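Local coordinates for reticulocyte binding protein (Streptococcus agalactiae COH1, PDB 3FAW) that probably hydrolyses alpha-1,6 linkages in pullulan and branched alpha-glucans as a secreted, cell-wall-linked streptococcal pullulanase, at residues L576-P590 with T648-H661. Residues are numbered along the deposited sequence; the frame is centred on the assembly and turned at random.
Sequences LTLHDVIAKSINKDP and TLIEAVKEYPYFIH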
loop_
_atom_site.group_PDB
_atom_site.type_symbol
_atom_site.label_atom_id
_atom_site.label_comp_id
_atom_site.label_asym_id
_atom_site.label_seq_id
_atom_site.Cartn_x
_atom_site.Cartn_y
_atom_site.Cartn_z
ATOM N N LEU A 576 -4.178 -6.777 -14.697
ATOM C CA LEU A 576 -3.890 -6.283 -16.056
ATOM C C LEU A 576 -3.954 -4.758 -16.122
ATOM O O LEU A 576 -4.757 -4.139 -15.421
ATOM C CB LEU A 576 -4.875 -6.866 -17.079
ATOM C CG LEU A 576 -4.829 -8.378 -17.324
ATOM C CD1 LEU A 576 -6.043 -8.824 -18.131
ATOM C CD2 LEU A 576 -3.534 -8.780 -18.021
ATOM N N THR A 577 -3.114 -4.158 -16.966
ATOM C CA THR A 577 -3.200 -2.719 -17.229
ATOM C C THR A 577 -4.539 -2.411 -17.906
ATOM O O THR A 577 -5.181 -3.305 -18.463
ATOM C CB THR A 577 -2.063 -2.193 -18.143
ATOM O OG1 THR A 577 -2.228 -2.695 -19.475
ATOM C CG2 THR A 577 -0.678 -2.576 -17.606
ATOM N N LEU A 578 -4.945 -1.145 -17.857
ATOM C CA LEU A 578 -6.198 -0.711 -18.471
ATOM C C LEU A 578 -6.260 -1.047 -19.965
ATOM O O LEU A 578 -7.293 -1.494 -20.461
ATOM C CB LEU A 578 -6.398 0.799 -18.269
ATOM C CG LEU A 578 -7.722 1.381 -18.769
ATOM C CD1 LEU A 578 -8.908 0.586 -18.229
ATOM C CD2 LEU A 578 -7.816 2.858 -18.396
ATOM N N HIS A 579 -5.157 -0.827 -20.672
ATOM C CA HIS A 579 -5.058 -1.171 -22.094
ATOM C C HIS A 579 -5.257 -2.674 -22.326
ATOM O O HIS A 579 -6.073 -3.087 -23.159
ATOM C CB HIS A 579 -3.689 -0.744 -22.633
ATOM C CG HIS A 579 -3.431 -1.176 -24.042
ATOM N ND1 HIS A 579 -2.876 -2.398 -24.354
ATOM C CD2 HIS A 579 -3.649 -0.549 -25.223
ATOM C CE1 HIS A 579 -2.770 -2.507 -25.668
ATOM N NE2 HIS A 579 -3.229 -1.398 -26.217
ATOM N N ASP A 580 -4.509 -3.478 -21.575
ATOM C CA ASP A 580 -4.489 -4.927 -21.762
ATOM C C ASP A 580 -5.812 -5.599 -21.388
ATOM O O ASP A 580 -6.226 -6.558 -22.039
ATOM C CB ASP A 580 -3.338 -5.557 -20.967
ATOM C CG ASP A 580 -1.959 -5.158 -21.494
ATOM O OD1 ASP A 580 -1.845 -4.582 -22.595
ATOM O OD2 ASP A 580 -0.971 -5.440 -20.795
ATOM N N VAL A 581 -6.469 -5.102 -20.343
ATOM C CA VAL A 581 -7.758 -5.654 -19.908
ATOM C C VAL A 581 -8.880 -5.279 -20.886
ATOM O O VAL A 581 -9.802 -6.059 -21.110
ATOM C CB VAL A 581 -8.116 -5.214 -18.464
ATOM C CG1 VAL A 581 -8.557 -3.744 -18.423
ATOM C CG2 VAL A 581 -9.190 -6.119 -17.885
ATOM N N ILE A 582 -8.792 -4.089 -21.477
ATOM C CA ILE A 582 -9.716 -3.691 -22.541
ATOM C C ILE A 582 -9.586 -4.618 -23.752
ATOM O O ILE A 582 -10.588 -5.109 -24.263
ATOM C CB ILE A 582 -9.503 -2.219 -22.967
ATOM C CG1 ILE A 582 -10.082 -1.277 -21.908
ATOM C CG2 ILE A 582 -10.160 -1.943 -24.324
ATOM C CD1 ILE A 582 -9.678 0.178 -22.081
ATOM N N ALA A 583 -8.351 -4.865 -24.191
ATOM C CA ALA A 583 -8.083 -5.742 -25.337
ATOM C C ALA A 583 -8.540 -7.177 -25.073
ATOM O O ALA A 583 -9.064 -7.848 -25.972
ATOM C CB ALA A 583 -6.598 -5.719 -25.690
ATOM N N LYS A 584 -8.331 -7.638 -23.841
ATOM C CA LYS A 584 -8.800 -8.955 -23.409
ATOM C C LYS A 584 -10.323 -9.017 -23.362
ATOM O O LYS A 584 -10.921 -9.989 -23.827
ATOM C CB LYS A 584 -8.226 -9.306 -22.027
ATOM C CG LYS A 584 -8.851 -10.537 -21.362
ATOM C CD LYS A 584 -8.627 -11.810 -22.166
ATOM C CE LYS A 584 -9.258 -13.019 -21.483
ATOM N NZ LYS A 584 -9.011 -14.279 -22.240
ATOM N N SER A 585 -10.940 -7.975 -22.807
ATOM C CA SER A 585 -12.393 -7.955 -22.598
ATOM C C SER A 585 -13.189 -7.969 -23.903
ATOM O O SER A 585 -14.204 -8.659 -24.003
ATOM C CB SER A 585 -12.791 -6.753 -21.741
ATOM O OG SER A 585 -12.256 -6.876 -20.430
ATOM N N ILE A 586 -12.722 -7.213 -24.893
ATOM C CA ILE A 586 -13.332 -7.207 -26.231
ATOM C C ILE A 586 -12.768 -8.303 -27.145
ATOM O O ILE A 586 -13.283 -8.515 -28.244
ATOM C CB ILE A 586 -13.177 -5.823 -26.940
ATOM C CG1 ILE A 586 -11.720 -5.551 -27.335
ATOM C CG2 ILE A 586 -13.712 -4.708 -26.053
ATOM C CD1 ILE A 586 -11.473 -4.153 -27.892
ATOM N N ASN A 587 -11.711 -8.981 -26.693
ATOM C CA ASN A 587 -11.021 -10.016 -27.470
ATOM C C ASN A 587 -10.555 -9.526 -28.846
ATOM O O ASN A 587 -10.984 -10.038 -29.882
ATOM C CB ASN A 587 -11.895 -11.274 -27.612
ATOM C CG ASN A 587 -11.134 -12.455 -28.217
ATOM O OD1 ASN A 587 -11.642 -13.157 -29.097
ATOM N ND2 ASN A 587 -9.907 -12.665 -27.756
ATOM N N LYS A 588 -9.675 -8.528 -28.846
ATOM C CA LYS A 588 -9.112 -7.999 -30.088
ATOM C C LYS A 588 -7.586 -7.849 -30.008
ATOM O O LYS A 588 -7.027 -7.592 -28.940
ATOM C CB LYS A 588 -9.773 -6.666 -30.437
ATOM C CG LYS A 588 -11.235 -6.810 -30.844
ATOM C CD LYS A 588 -11.816 -5.492 -31.334
ATOM C CE LYS A 588 -13.222 -5.680 -31.877
ATOM N NZ LYS A 588 -13.776 -4.421 -32.447
ATOM N N ASP A 589 -6.928 -8.033 -31.151
ATOM C CA ASP A 589 -5.476 -7.915 -31.255
ATOM C C ASP A 589 -5.112 -6.438 -31.388
ATOM O O ASP A 589 -5.584 -5.777 -32.315
ATOM C CB ASP A 589 -4.967 -8.694 -32.477
ATOM C CG ASP A 589 -3.452 -8.884 -32.479
ATOM O OD1 ASP A 589 -2.737 -8.180 -31.739
ATOM O OD2 ASP A 589 -2.966 -9.753 -33.234
ATOM N N PRO A 590 -4.292 -5.906 -30.456
ATOM C CA PRO A 590 -3.778 -4.534 -30.575
ATOM C C PRO A 590 -3.031 -4.217 -31.882
ATOM O O PRO A 590 -2.900 -3.047 -32.235
ATOM C CB PRO A 590 -2.824 -4.410 -29.381
ATOM C CG PRO A 590 -3.299 -5.413 -28.402
ATOM C CD PRO A 590 -3.830 -6.550 -29.210
ATOM N N THR A 648 -2.041 -13.835 -18.977
ATOM C CA THR A 648 -3.412 -13.961 -19.465
ATOM C C THR A 648 -3.387 -14.023 -20.990
ATOM O O THR A 648 -2.769 -13.180 -21.641
ATOM C CB THR A 648 -4.278 -12.768 -19.000
ATOM O OG1 THR A 648 -4.453 -12.833 -17.578
ATOM C CG2 THR A 648 -5.645 -12.771 -19.687
ATOM N N LEU A 649 -4.066 -15.024 -21.541
ATOM C CA LEU A 649 -4.141 -15.236 -22.982
ATOM C C LEU A 649 -5.278 -14.420 -23.582
ATOM O O LEU A 649 -6.406 -14.461 -23.091
ATOM C CB LEU A 649 -4.373 -16.721 -23.280
ATOM C CG LEU A 649 -4.433 -17.173 -24.746
ATOM C CD1 LEU A 649 -3.051 -17.130 -25.408
ATOM C CD2 LEU A 649 -5.029 -18.578 -24.829
ATOM N N ILE A 650 -4.970 -13.675 -24.639
ATOM C CA ILE A 650 -5.990 -13.050 -25.480
ATOM C C ILE A 650 -6.056 -13.858 -26.776
ATOM O O ILE A 650 -5.120 -13.846 -27.577
ATOM C CB ILE A 650 -5.666 -11.568 -25.784
ATOM C CG1 ILE A 650 -5.835 -10.709 -24.529
ATOM C CG2 ILE A 650 -6.596 -11.022 -26.865
ATOM C CD1 ILE A 650 -4.947 -11.086 -23.379
ATOM N N GLU A 651 -7.171 -14.562 -26.963
ATOM C CA GLU A 651 -7.325 -15.529 -28.049
ATOM C C GLU A 651 -7.182 -14.923 -29.451
ATOM O O GLU A 651 -6.691 -15.587 -30.358
ATOM C CB GLU A 651 -8.680 -16.253 -27.937
ATOM C CG GLU A 651 -8.741 -17.339 -26.854
ATOM C CD GLU A 651 -9.031 -16.807 -25.452
ATOM O OE1 GLU A 651 -9.150 -15.573 -25.271
ATOM O OE2 GLU A 651 -9.139 -17.637 -24.522
ATOM N N ALA A 652 -7.597 -13.668 -29.614
ATOM C CA ALA A 652 -7.611 -13.008 -30.927
ATOM C C ALA A 652 -6.227 -12.577 -31.413
ATOM O O ALA A 652 -6.062 -12.241 -32.587
ATOM C CB ALA A 652 -8.548 -11.799 -30.897
ATOM N N VAL A 653 -5.242 -12.567 -30.517
ATOM C CA VAL A 653 -3.882 -12.158 -30.872
ATOM C C VAL A 653 -3.132 -13.291 -31.577
ATOM O O VAL A 653 -3.132 -14.432 -31.110
ATOM C CB VAL A 653 -3.087 -11.691 -29.631
ATOM C CG1 VAL A 653 -1.636 -11.398 -29.999
ATOM C CG2 VAL A 653 -3.743 -10.463 -29.013
ATOM N N LYS A 654 -2.491 -12.958 -32.698
ATOM C CA LYS A 654 -1.778 -13.938 -33.518
ATOM C C LYS A 654 -0.341 -14.142 -33.033
ATOM O O LYS A 654 0.088 -15.274 -32.796
ATOM C CB LYS A 654 -1.765 -13.495 -34.983
ATOM C CG LYS A 654 -3.146 -13.329 -35.598
ATOM C CD LYS A 654 -3.055 -13.059 -37.095
ATOM C CE LYS A 654 -4.429 -12.912 -37.725
ATOM N NZ LYS A 654 -5.115 -11.671 -37.282
ATOM N N GLU A 655 0.396 -13.040 -32.905
ATOM C CA GLU A 655 1.778 -13.073 -32.426
ATOM C C GLU A 655 1.896 -12.446 -31.025
ATOM O O GLU A 655 1.445 -11.320 -30.800
ATOM C CB GLU A 655 2.706 -12.385 -33.436
ATOM C CG GLU A 655 2.828 -13.161 -34.758
ATOM C CD GLU A 655 3.775 -12.530 -35.771
ATOM O OE1 GLU A 655 4.423 -11.508 -35.456
ATOM O OE2 GLU A 655 3.873 -13.069 -36.895
ATOM N N TYR A 656 2.495 -13.199 -30.099
ATOM C CA TYR A 656 2.648 -12.810 -28.685
ATOM C C TYR A 656 1.301 -12.568 -27.990
ATOM O O TYR A 656 0.962 -11.425 -27.682
ATOM C CB TYR A 656 3.535 -11.569 -28.543
ATOM C CG TYR A 656 4.913 -11.691 -29.155
ATOM C CD1 TYR A 656 5.826 -12.633 -28.689
ATOM C CD2 TYR A 656 5.311 -10.845 -30.186
ATOM C CE1 TYR A 656 7.096 -12.732 -29.241
ATOM C CE2 TYR A 656 6.577 -10.938 -30.745
ATOM C CZ TYR A 656 7.465 -11.881 -30.270
ATOM O OH TYR A 656 8.721 -11.975 -30.822
ATOM N N PRO A 657 0.532 -13.644 -27.732
ATOM C CA PRO A 657 -0.827 -13.515 -27.200
ATOM C C PRO A 657 -0.949 -13.377 -25.675
ATOM O O PRO A 657 -2.049 -13.107 -25.180
ATOM C CB PRO A 657 -1.485 -14.816 -27.656
ATOM C CG PRO A 657 -0.379 -15.811 -27.630
ATOM C CD PRO A 657 0.895 -15.059 -27.944
ATOM N N TYR A 658 0.152 -13.558 -24.943
ATOM C CA TYR A 658 0.126 -13.532 -23.474
ATOM C C TYR A 658 0.456 -12.148 -22.907
ATOM O O TYR A 658 1.402 -11.497 -23.343
ATOM C CB TYR A 658 1.083 -14.581 -22.900
ATOM C CG TYR A 658 0.666 -16.011 -23.186
ATOM C CD1 TYR A 658 -0.315 -16.636 -22.422
ATOM C CD2 TYR A 658 1.255 -16.737 -24.219
ATOM C CE1 TYR A 658 -0.699 -17.955 -22.678
ATOM C CE2 TYR A 658 0.879 -18.052 -24.486
ATOM C CZ TYR A 658 -0.098 -18.655 -23.711
ATOM O OH TYR A 658 -0.479 -19.954 -23.970
ATOM N N PHE A 659 -0.348 -11.719 -21.933
ATOM C CA PHE A 659 -0.180 -10.437 -21.247
ATOM C C PHE A 659 -0.099 -10.696 -19.739
ATOM O O PHE A 659 -0.854 -11.505 -19.201
ATOM C CB PHE A 659 -1.362 -9.503 -21.546
ATOM C CG PHE A 659 -1.526 -9.153 -23.010
ATOM C CD1 PHE A 659 -1.247 -7.874 -23.466
ATOM C CD2 PHE A 659 -1.982 -10.096 -23.923
ATOM C CE1 PHE A 659 -1.410 -7.543 -24.807
ATOM C CE2 PHE A 659 -2.143 -9.778 -25.265
ATOM C CZ PHE A 659 -1.855 -8.499 -25.709
ATOM N N ILE A 660 0.806 -10.000 -19.056
ATOM C CA ILE A 660 1.059 -10.252 -17.635
ATOM C C ILE A 660 0.094 -9.476 -16.738
ATOM O O ILE A 660 -0.008 -8.252 -16.833
ATOM C CB ILE A 660 2.517 -9.908 -17.250
ATOM C CG1 ILE A 660 3.509 -10.701 -18.119
ATOM C CG2 ILE A 660 2.763 -10.186 -15.772
ATOM C CD1 ILE A 660 3.295 -12.212 -18.122
ATOM N N HIS A 661 -0.605 -10.207 -15.869
ATOM C CA HIS A 661 -1.560 -9.618 -14.925
ATOM C C HIS A 661 -1.000 -9.499 -13.503
ATOM O O HIS A 661 -1.666 -8.967 -12.621
ATOM C CB HIS A 661 -2.870 -10.420 -14.900
ATOM C CG HIS A 661 -2.709 -11.838 -14.451
ATOM N ND1 HIS A 661 -2.582 -12.888 -15.336
ATOM C CD2 HIS A 661 -2.661 -12.382 -13.211
ATOM C CE1 HIS A 661 -2.457 -14.016 -14.660
ATOM N NE2 HIS A 661 -2.500 -13.737 -13.370
HETATM O O HOH W 1 -1.190 -6.002 -18.201
#
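Phe659 leans its ring against the carboxylate of Asp580, and this buried pair is the tight part of the contact between helix 578-586 and the two-stranded antiparallel hairpin 647-649/658-660. Phe659 CD1 lies 3.4 Å from Asp580 CG, with the planes of ring and carboxylate turned 67° apart. A flat apolar ring, which asks for no hydrogen bond, can lie here because the carboxylate oxygens are already engaged: OD1 by His579 ND1 and Thr626, OD2 by Lys627 N. A water adds a further link, donating to Asp580 OD2 and Ile660 O while accepting from Thr577 N. Nearby, Leu576 offers an apolar branch to the hairpin, its CD2 3.6 Å from His661 CB.

The solvent side is formed by the exposed Glu651, Lys654 and Lys588 with the partly exposed Lys584. Lysine suits its place because its long aliphatic chain, bent at chi2 (62°), lies on Ile650 while its end reaches a carbonyl: Lys584 NZ donates to Leu649 O at 2.7 Å, nearly along the C=O direction. The salt bridge from Lys584 NZ to Glu651 OE1 is weak at 3.3 Å. Asp589, itself buried, crosses Val653 and can receive two backbone N-H groups at once, OD2 from Lys654 N and OD1 from Lys591 N, capping the next helix.

The chemistry therefore divides the work beside the TIM barrel: Asp580, probably kept charged by its donors, meets the hairpin through Phe659 and the water, while Lys584 and Asp589 bond directly to backbone atoms of Leu649 and Lys654.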